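Local coordinates for effector protein hopAB3 (Pseudomonas syringae pv. maculicola, PDB 3TJY), which is recognised by the tomato kinase Pto through this helical domain, triggering host immunity, and promotes bacterial virulence in susceptible plants, at residues V11-E16 and F47-P52; R25-N30 and E36-R41. One frame throughout, in Å; residues are numbered along the deposited sequence.

Overall arrangement
The two contacts lie about 12 Å apart, centre to centre, in the Pto-binding domain of the effector, a small helical bundle. Contact 1 joins the ends of helices 3-16 and 41-50. Contact 2 sets the loop 36-41 against helix 21-32, the helix that falls between the other two in the chain. Phe-47 connects them: besides meeting Leu-14 in contact 1, its CE1 is 3.9 Å from Phe-28 CD1, its CD1 3.8 Å from Met-37 CE and its CD2 3.9 Å from Leu-39 CD1. Two sulfate ions, probably from the crystallisation liquor, sit by Arg-25 of contact 2, one of them shared with Arg-29.

Contact 1 (V11-E16 and F47-P52); sequences VQQLVE and FLQHFP
Gln-13 reaches from helix 3-16 with its two amide atoms serving two different residues near the end of helix 41-50. The bond to His-50 is the shorter and straighter of the two. His-50 NE2 donates to Gln-13 OE1 over 2.7 Å with an N-H...O angle of 163°, and the donor lies in the carbonyl plane while the oxygen sits at the edge of the imidazole, close to its plane. Amide and ring are nevertheless turned 80° apart, so the two flat groups meet in a nearly perpendicular arrangement. With NE2 as donor, ND1 can act as acceptor, which fits the weak hydrogen bond it makes with Arg-6 NE.

Deeper in, Leu-14 meets Phe-47 without polar help. With CG beside the backbone N (chi1 -73°), the leucine sends its CD2 methyl to within 4.0 Å of Phe-47 CE2, and CD1 lies almost as near to the same ring atom. The methyl approaches CE2 obliquely, the two side chains crossing at about a right angle.

Toward solvent the contact is slacker. Gln-13 NE2 donates to Gln-49 OE1 at 3.1 Å, but from above the carbonyl plane, and the two amide planes are strongly inclined to each other. Gln-49 is exposed, whereas the buried amide of Gln-13 is held by two bonds, OE1 accepting and NE2 donating, which should fix its rotation.

Other helices surround the apolar part of this pair of helix ends. Leu-14 also touches Ile-24 of helix 21-32, and Phe-47 packs on Leu-69 of helix 64-77 and on Met-54 of the short helix 54-57, a position central to the meeting of these helices.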
ATOM      1  N   VAL A  11      -6.202  -3.162   0.217  1.00  9.84           N
ATOM      2  CA  VAL A  11      -6.025  -4.245   1.171  1.00 10.51           C
ATOM      3  C   VAL A  11      -6.679  -5.527   0.656  1.00 11.86           C
ATOM      4  O   VAL A  11      -6.079  -6.588   0.716  1.00 10.86           O
ATOM      5  CB  VAL A  11      -6.544  -3.848   2.558  1.00 10.13           C
ATOM      6  CG1 VAL A  11      -6.553  -5.054   3.521  1.00 11.28           C
ATOM      7  CG2 VAL A  11      -5.690  -2.702   3.111  1.00 12.00           C
ATOM      8  N   GLN A  12      -7.911  -5.419   0.156  1.00 11.29           N
ATOM      9  CA  GLN A  12      -8.610  -6.562  -0.431  1.00 10.68           C
ATOM     10  C   GLN A  12      -7.793  -7.229  -1.527  1.00 10.56           C
ATOM     11  O   GLN A  12      -7.693  -8.456  -1.586  1.00 14.74           O
ATOM     12  CB  GLN A  12      -9.936  -6.091  -1.055  1.00  9.00           C
ATOM     13  CG  GLN A  12     -10.652  -7.142  -1.894  1.00 13.19           C
ATOM     14  CD  GLN A  12     -11.910  -6.580  -2.564  1.00 15.03           C
ATOM     15  OE1 GLN A  12     -11.931  -5.423  -2.999  1.00 15.90           O
ATOM     16  NE2 GLN A  12     -12.959  -7.395  -2.642  1.00 13.47           N
ATOM     17  N   GLN A  13      -7.281  -6.411  -2.444  1.00 10.26           N
ATOM     18  CA  GLN A  13      -6.503  -6.936  -3.555  1.00 10.36           C
ATOM     19  C   GLN A  13      -5.185  -7.562  -3.091  1.00 11.22           C
ATOM     20  O   GLN A  13      -4.728  -8.555  -3.677  1.00 16.03           O
ATOM     21  CB  GLN A  13      -6.240  -5.840  -4.567  1.00 10.51           C
ATOM     22  CG  GLN A  13      -7.473  -5.410  -5.344  1.00 13.88           C
ATOM     23  CD  GLN A  13      -7.129  -4.321  -6.332  1.00 17.30           C
ATOM     24  OE1 GLN A  13      -6.555  -3.316  -5.966  1.00 17.94           O
ATOM     25  NE2 GLN A  13      -7.442  -4.546  -7.602  1.00 31.23           N
ATOM     26  N   LEU A  14      -4.556  -6.973  -2.074  1.00 10.83           N
ATOM     27  CA  LEU A  14      -3.338  -7.575  -1.502  1.00  9.75           C
ATOM     28  C   LEU A  14      -3.621  -8.960  -0.919  1.00 11.71           C
ATOM     29  O   LEU A  14      -2.877  -9.912  -1.168  1.00 15.40           O
ATOM     30  CB  LEU A  14      -2.737  -6.665  -0.423  1.00 13.99           C
ATOM     31  CG  LEU A  14      -2.047  -5.412  -0.967  1.00 11.56           C
ATOM     32  CD1 LEU A  14      -1.727  -4.424   0.152  1.00 12.21           C
ATOM     33  CD2 LEU A  14      -0.796  -5.776  -1.761  1.00 13.76           C
ATOM     34  N   VAL A  15      -4.700  -9.072  -0.155  0.53 10.91           N
ATOM     35  CA  VAL A  15      -5.081 -10.378   0.387  0.53 11.45           C
ATOM     36  C   VAL A  15      -5.330 -11.381  -0.745  0.53 13.12           C
ATOM     37  O   VAL A  15      -4.850 -12.521  -0.700  0.53 16.34           O
ATOM     38  CB  VAL A  15      -6.314 -10.285   1.306  0.53 12.73           C
ATOM     39  CG1 VAL A  15      -6.669 -11.666   1.814  0.53 12.55           C
ATOM     40  CG2 VAL A  15      -6.048  -9.353   2.484  0.53 10.56           C
ATOM     41  N   GLU A  16      -6.067 -10.949  -1.767  1.00 14.57           N
ATOM     42  CA  GLU A  16      -6.350 -11.795  -2.936  1.00 16.08           C
ATOM     43  C   GLU A  16      -5.037 -12.291  -3.537  1.00 24.12           C
ATOM     44  O   GLU A  16      -4.948 -13.412  -4.032  1.00 24.97           O
ATOM     45  CB  GLU A  16      -7.047 -11.017  -4.056  1.00 22.67           C
ATOM     46  CG  GLU A  16      -8.432 -10.434  -3.800  1.00 37.72           C
ATOM     47  CD  GLU A  16      -8.884  -9.534  -4.966  1.00 40.27           C
ATOM     48  OE1 GLU A  16      -9.815  -8.723  -4.783  1.00 34.28           O
ATOM     49  OE2 GLU A  16      -8.293  -9.628  -6.072  1.00 44.07           O
ATOM     50  N   PHE A  47      -0.062  -2.437  -6.106  1.00 12.84           N
ATOM     51  CA  PHE A  47       0.380  -1.087  -5.807  1.00 11.62           C
ATOM     52  C   PHE A  47       0.350  -0.187  -7.043  1.00 12.86           C
ATOM     53  O   PHE A  47      -0.064   0.973  -6.957  1.00 13.09           O
ATOM     54  CB  PHE A  47       1.761  -1.099  -5.129  1.00 11.57           C
ATOM     55  CG  PHE A  47       1.673  -1.233  -3.641  1.00 12.19           C
ATOM     56  CD1 PHE A  47       1.501  -0.106  -2.852  1.00 12.38           C
ATOM     57  CD2 PHE A  47       1.705  -2.473  -3.036  1.00 14.67           C
ATOM     58  CE1 PHE A  47       1.369  -0.209  -1.483  1.00 12.99           C
ATOM     59  CE2 PHE A  47       1.588  -2.592  -1.647  1.00 12.86           C
ATOM     60  CZ  PHE A  47       1.409  -1.451  -0.879  1.00 13.46           C
ATOM     61  N   LEU A  48       0.759  -0.729  -8.192  1.00 10.22           N
ATOM     62  CA  LEU A  48       0.783   0.067  -9.423  1.00 11.97           C
ATOM     63  C   LEU A  48      -0.613   0.480  -9.874  1.00 14.74           C
ATOM     64  O   LEU A  48      -0.764   1.461 -10.604  1.00 15.62           O
ATOM     65  CB  LEU A  48       1.496  -0.672 -10.563  1.00 12.12           C
ATOM     66  CG  LEU A  48       3.012  -0.849 -10.442  1.00 16.08           C
ATOM     67  CD1 LEU A  48       3.573  -1.690 -11.588  1.00 13.43           C
ATOM     68  CD2 LEU A  48       3.728   0.523 -10.368  1.00 14.67           C
ATOM     69  N   GLN A  49      -1.628  -0.277  -9.478  1.00 11.42           N
ATOM     70  CA  GLN A  49      -2.998   0.080  -9.860  1.00 13.40           C
ATOM     71  C   GLN A  49      -3.454   1.326  -9.119  1.00 15.04           C
ATOM     72  O   GLN A  49      -4.406   1.987  -9.549  1.00 14.54           O
ATOM     73  CB  GLN A  49      -3.987  -1.047  -9.544  1.00 14.98           C
ATOM     74  CG  GLN A  49      -3.802  -2.308 -10.335  1.00 20.67           C
ATOM     75  CD  GLN A  49      -4.815  -3.379  -9.973  1.00 24.30           C
ATOM     76  OE1 GLN A  49      -6.018  -3.129  -9.967  1.00 20.93           O
ATOM     77  NE2 GLN A  49      -4.328  -4.585  -9.665  1.00 26.31           N
ATOM     78  N   HIS A  50      -2.790   1.639  -8.010  1.00 11.55           N
ATOM     79  CA  HIS A  50      -3.249   2.711  -7.124  1.00  8.73           C
ATOM     80  C   HIS A  50      -2.246   3.830  -6.890  1.00 11.23           C
ATOM     81  O   HIS A  50      -2.622   4.951  -6.536  1.00 11.40           O
ATOM     82  CB  HIS A  50      -3.687   2.133  -5.788  1.00  8.25           C
ATOM     83  CG  HIS A  50      -4.773   1.123  -5.920  1.00 12.26           C
ATOM     84  ND1 HIS A  50      -6.103   1.472  -5.994  1.00 13.52           N
ATOM     85  CD2 HIS A  50      -4.728  -0.225  -6.035  1.00 13.69           C
ATOM     86  CE1 HIS A  50      -6.833   0.378  -6.135  1.00 13.95           C
ATOM     87  NE2 HIS A  50      -6.024  -0.666  -6.161  1.00 13.61           N
ATOM     88  N   PHE A  51      -0.969   3.520  -7.075  1.00 10.06           N
ATOM     89  CA  PHE A  51       0.089   4.520  -6.975  1.00  9.79           C
ATOM     90  C   PHE A  51       0.921   4.447  -8.248  1.00  9.53           C
ATOM     91  O   PHE A  51       2.013   3.902  -8.251  1.00 11.45           O
ATOM     92  CB  PHE A  51       0.986   4.245  -5.753  1.00  9.74           C
ATOM     93  CG  PHE A  51       0.244   4.232  -4.445  1.00  8.69           C
ATOM     94  CD1 PHE A  51       0.061   5.406  -3.731  1.00  8.81           C
ATOM     95  CD2 PHE A  51      -0.258   3.042  -3.927  1.00 13.44           C
ATOM     96  CE1 PHE A  51      -0.618   5.410  -2.504  1.00 10.16           C
ATOM     97  CE2 PHE A  51      -0.950   3.035  -2.703  1.00 12.79           C
ATOM     98  CZ  PHE A  51      -1.129   4.229  -2.001  1.00 12.99           C
ATOM     99  N   PRO A  52       0.389   4.983  -9.355  1.00  9.66           N
ATOM    100  CA  PRO A  52       0.990   4.748 -10.664  1.00  8.47           C
ATOM    101  C   PRO A  52       2.442   5.216 -10.783  1.00  9.71           C
ATOM    102  O   PRO A  52       3.181   4.636 -11.557  1.00 11.97           O
ATOM    103  CB  PRO A  52       0.108   5.567 -11.609  1.00 15.87           C
ATOM    104  CG  PRO A  52      -0.680   6.510 -10.703  1.00 12.72           C
ATOM    105  CD  PRO A  52      -0.849   5.780  -9.436  1.00 11.17           C
TER

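Contact 2 (R25-N30 and E36-R41); sequences RTMFRN and EMILSR. With SO4 (sulfate ion), chain B; SO4 (sulfate ion), chain D.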
ATOM      1  N   ARG A  25       2.451  -3.906   5.817  1.00 11.83           N
ATOM      2  CA  ARG A  25       2.399  -2.758   6.728  1.00 15.13           C
ATOM      3  C   ARG A  25       3.796  -2.202   7.007  1.00 18.26           C
ATOM      4  O   ARG A  25       4.026  -0.996   6.938  1.00 15.06           O
ATOM      5  CB  ARG A  25       1.697  -3.130   8.040  1.00 14.05           C
ATOM      6  CG  ARG A  25       1.549  -1.959   9.000  1.00 16.16           C
ATOM      7  CD  ARG A  25       0.844  -2.379  10.282  1.00 13.75           C
ATOM      8  NE  ARG A  25       0.868  -1.303  11.270  1.00 16.51           N
ATOM      9  CZ  ARG A  25       0.638  -1.478  12.562  1.00 15.30           C
ATOM     10  NH1 ARG A  25       0.372  -2.688  13.039  1.00 18.01           N
ATOM     11  NH2 ARG A  25       0.708  -0.443  13.386  1.00 18.56           N
ATOM     12  N   THR A  26       4.734  -3.089   7.310  1.00 16.44           N
ATOM     13  CA  THR A  26       6.107  -2.695   7.599  1.00 16.33           C
ATOM     14  C   THR A  26       6.770  -2.077   6.361  1.00 16.10           C
ATOM     15  O   THR A  26       7.395  -1.022   6.440  1.00 21.15           O
ATOM     16  CB  THR A  26       6.902  -3.903   8.097  1.00 18.00           C
ATOM     17  OG1 THR A  26       6.314  -4.379   9.317  1.00 17.79           O
ATOM     18  CG2 THR A  26       8.375  -3.554   8.353  1.00 22.90           C
HETATM   19  N   MSE A  27       6.630  -2.772   5.232  0.56 15.71           N
HETATM   20  CA  MSE A  27       7.173  -2.321   3.950  0.56 17.97           C
HETATM   21  C   MSE A  27       6.694  -0.913   3.621  0.56 16.41           C
HETATM   22  O   MSE A  27       7.491  -0.042   3.267  0.56 18.88           O
HETATM   23  CB  MSE A  27       6.723  -3.255   2.818  0.56 16.22           C
HETATM   24  CG  MSE A  27       7.021  -4.720   3.044  0.56 19.29           C
HETATM   25 SE   MSE A  27       8.155  -5.414   1.635  0.56 34.98          SE
HETATM   26  CE  MSE A  27       9.737  -4.365   2.114  0.56 28.03           C
ATOM     27  N   PHE A  28       5.384  -0.713   3.733  1.00 15.71           N
ATOM     28  CA  PHE A  28       4.744   0.539   3.346  1.00 13.72           C
ATOM     29  C   PHE A  28       5.212   1.673   4.245  1.00 16.01           C
ATOM     30  O   PHE A  28       5.437   2.776   3.775  1.00 17.57           O
ATOM     31  CB  PHE A  28       3.230   0.424   3.366  1.00 14.75           C
ATOM     32  CG  PHE A  28       2.529   1.605   2.757  1.00 13.82           C
ATOM     33  CD1 PHE A  28       2.738   1.937   1.435  1.00 12.00           C
ATOM     34  CD2 PHE A  28       1.665   2.382   3.514  1.00  9.56           C
ATOM     35  CE1 PHE A  28       2.077   3.020   0.852  1.00 12.69           C
ATOM     36  CE2 PHE A  28       0.997   3.462   2.946  1.00 13.36           C
ATOM     37  CZ  PHE A  28       1.203   3.783   1.607  1.00 12.14           C
ATOM     38  N   ARG A  29       5.367   1.397   5.537  1.00 18.11           N
ATOM     39  CA  ARG A  29       5.939   2.391   6.447  1.00 18.36           C
ATOM     40  C   ARG A  29       7.312   2.836   5.949  1.00 17.20           C
ATOM     41  O   ARG A  29       7.612   4.027   5.888  1.00 19.87           O
ATOM     42  CB  ARG A  29       6.066   1.824   7.864  1.00 20.73           C
ATOM     43  CG  ARG A  29       6.526   2.843   8.891  1.00 19.43           C
ATOM     44  CD  ARG A  29       6.729   2.189  10.258  1.00 22.76           C
ATOM     45  NE  ARG A  29       5.488   1.577  10.709  1.00 26.80           N
ATOM     46  CZ  ARG A  29       5.330   0.282  10.958  1.00 24.75           C
ATOM     47  NH1 ARG A  29       6.347  -0.556  10.846  1.00 27.42           N
ATOM     48  NH2 ARG A  29       4.148  -0.165  11.350  1.00 26.34           N
ATOM     49  N   ASN A  30       8.145   1.865   5.590  1.00 20.65           N
ATOM     50  CA  ASN A  30       9.478   2.146   5.067  1.00 22.58           C
ATOM     51  C   ASN A  30       9.434   2.878   3.725  1.00 20.25           C
ATOM     52  O   ASN A  30      10.276   3.739   3.457  1.00 23.92           O
ATOM     53  CB  ASN A  30      10.268   0.851   4.922  1.00 27.78           C
ATOM     54  CG  ASN A  30      10.565   0.204   6.251  1.00 37.13           C
ATOM     55  OD1 ASN A  30      10.642   0.880   7.281  1.00 35.88           O
ATOM     56  ND2 ASN A  30      10.746  -1.115   6.238  1.00 41.29           N
ATOM     57  N   GLU A  36      12.560   1.695  -1.032  1.00 27.05           N
ATOM     58  CA  GLU A  36      11.842   0.809  -1.952  1.00 31.02           C
ATOM     59  C   GLU A  36      11.265  -0.393  -1.235  1.00 31.38           C
ATOM     60  O   GLU A  36      11.910  -0.964  -0.352  1.00 30.30           O
ATOM     61  CB  GLU A  36      12.782   0.268  -3.022  1.00 39.47           C
ATOM     62  CG  GLU A  36      13.178   1.242  -4.092  1.00 45.33           C
ATOM     63  CD  GLU A  36      14.035   0.570  -5.136  1.00 45.48           C
ATOM     64  OE1 GLU A  36      15.147   0.116  -4.787  1.00 51.49           O
ATOM     65  OE2 GLU A  36      13.583   0.466  -6.292  1.00 45.64           O
HETATM   66  N   MSE A  37      10.068  -0.799  -1.643  1.00 24.20           N
HETATM   67  CA  MSE A  37       9.488  -2.032  -1.134  1.00 26.61           C
HETATM   68  C   MSE A  37       9.981  -3.230  -1.938  1.00 28.97           C
HETATM   69  O   MSE A  37      10.218  -3.133  -3.142  1.00 32.76           O
HETATM   70  CB  MSE A  37       7.963  -1.971  -1.167  1.00 28.38           C
HETATM   71  CG  MSE A  37       7.367  -0.911  -0.260  1.00 28.75           C
HETATM   72 SE   MSE A  37       5.437  -0.951  -0.353  0.75 32.21          SE
HETATM   73  CE  MSE A  37       5.193  -0.003  -1.942  1.00 17.68           C
ATOM     74  N   ILE A  38      10.132  -4.356  -1.252  1.00 26.91           N
ATOM     75  CA  ILE A  38      10.479  -5.624  -1.870  1.00 25.83           C
ATOM     76  C   ILE A  38       9.209  -6.441  -2.043  1.00 31.43           C
ATOM     77  O   ILE A  38       8.759  -7.118  -1.115  1.00 38.56           O
ATOM     78  CB  ILE A  38      11.468  -6.399  -0.992  1.00 38.63           C
ATOM     79  CG1 ILE A  38      12.752  -5.585  -0.811  1.00 40.03           C
ATOM     80  CG2 ILE A  38      11.781  -7.757  -1.608  1.00 46.34           C
ATOM     81  CD1 ILE A  38      13.862  -6.340  -0.136  1.00 43.81           C
ATOM     82  N   LEU A  39       8.616  -6.365  -3.229  1.00 22.48           N
ATOM     83  CA  LEU A  39       7.294  -6.942  -3.447  1.00 21.99           C
ATOM     84  C   LEU A  39       7.318  -8.100  -4.413  1.00 23.39           C
ATOM     85  O   LEU A  39       8.173  -8.155  -5.303  1.00 23.66           O
ATOM     86  CB  LEU A  39       6.342  -5.878  -3.995  1.00 17.59           C
ATOM     87  CG  LEU A  39       6.131  -4.635  -3.138  1.00 21.86           C
ATOM     88  CD1 LEU A  39       5.286  -3.618  -3.915  1.00 23.00           C
ATOM     89  CD2 LEU A  39       5.487  -5.004  -1.797  1.00 21.58           C
ATOM     90  N   SER A  40       6.370  -9.020  -4.256  1.00 22.15           N
ATOM     91  CA  SER A  40       6.158 -10.042  -5.276  1.00 24.67           C
ATOM     92  C   SER A  40       5.607  -9.351  -6.515  1.00 23.51           C
ATOM     93  O   SER A  40       5.102  -8.230  -6.428  1.00 19.40           O
ATOM     94  CB  SER A  40       5.175 -11.108  -4.798  1.00 27.62           C
ATOM     95  OG  SER A  40       3.863 -10.582  -4.746  1.00 19.68           O
ATOM     96  N   ARG A  41       5.711  -9.995  -7.671  1.00 24.60           N
ATOM     97  CA  ARG A  41       5.134  -9.398  -8.874  1.00 26.13           C
ATOM     98  C   ARG A  41       3.664  -9.053  -8.660  1.00 18.71           C
ATOM     99  O   ARG A  41       3.208  -7.978  -9.053  1.00 20.28           O
ATOM    100  CB  ARG A  41       5.300 -10.314 -10.091  1.00 30.22           C
ATOM    101  CG  ARG A  41       4.672  -9.763 -11.384  1.00 30.36           C
ATOM    102  CD  ARG A  41       5.444  -8.551 -11.944  1.00 40.63           C
ATOM    103  NE  ARG A  41       6.839  -8.872 -12.254  1.00 43.64           N
ATOM    104  CZ  ARG A  41       7.314  -9.144 -13.470  1.00 43.59           C
ATOM    105  NH1 ARG A  41       6.519  -9.127 -14.534  1.00 36.42           N
ATOM    106  NH2 ARG A  41       8.599  -9.427 -13.620  1.00 38.93           N
TER
HETATM  107  S   SO4 B   1       1.916   2.673  11.698  1.00 27.34           S
HETATM  108  O1  SO4 B   1       1.198   3.698  10.963  1.00 34.23           O
HETATM  109  O2  SO4 B   1       1.671   1.367  11.107  1.00 36.03           O
HETATM  110  O3  SO4 B   1       3.340   2.980  11.625  1.00 38.25           O
HETATM  111  O4  SO4 B   1       1.453   2.669  13.079  1.00 47.05           O
HETATM  112  S   SO4 D   4       0.529  -2.187  16.563  1.00 69.60           S
HETATM  113  O1  SO4 D   4       0.109  -0.799  16.375  1.00 63.96           O
HETATM  114  O2  SO4 D   4      -0.503  -3.093  16.055  1.00 65.35           O
HETATM  115  O3  SO4 D   4       1.780  -2.416  15.843  1.00 72.94           O
HETATM  116  O4  SO4 D   4       0.748  -2.451  17.984  1.00 72.50           O
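Selenomethionines Met-27 and Met-37 bring helix 21-32 and the extended loop 36-41 together, their CA atoms 5.6 Å apart. At the start of the helical segment, Arg-25 is turned from the loop and stretched out from CG to NE, its CG anti to the backbone N (chi1 -177°). The edge of its guanidinium meets two sulfates. NE donates to O2 of the chain B sulfate over 2.8 Å, and NH2 divides its hydrogen bonds between that ion and the chain D sulfate, where it reaches O1 at 3.1 Å. NH1 binds the chain D ion and also forms a salt bridge with Asp-77.

Two residues on, Met-27 points at the loop, and its CB lies 3.9 Å from Met-37 CG. It was modelled in two conformers, so the position of its selenium beside the Ile-38 carbonyl is doubtful. Phe-28 follows, with its CB directed away from the loop, yet the edge of its ring lies near Met-37 SE, 4.3 Å from CD1. Arg-29 returns to the sulfate side: a bend at chi3 (-59°) places NE 2.7 Å from O3 of the chain B ion, while NH2 donates to O2, the oxygen already held by Arg-25.

The loop leads into helix 41-50, with Ser-40 at its N-cap position, and Leu-39 turns back onto Ile-24. Helix 21-32 thus carries contrasting chemistry on two of its sides: apolar toward the loop, cationic where two arginines one turn apart share an oxygen of a sulfate probably from the crystallisation liquor. The ion probably stabilises their pairing, and this side of the helix can evidently hold an anion.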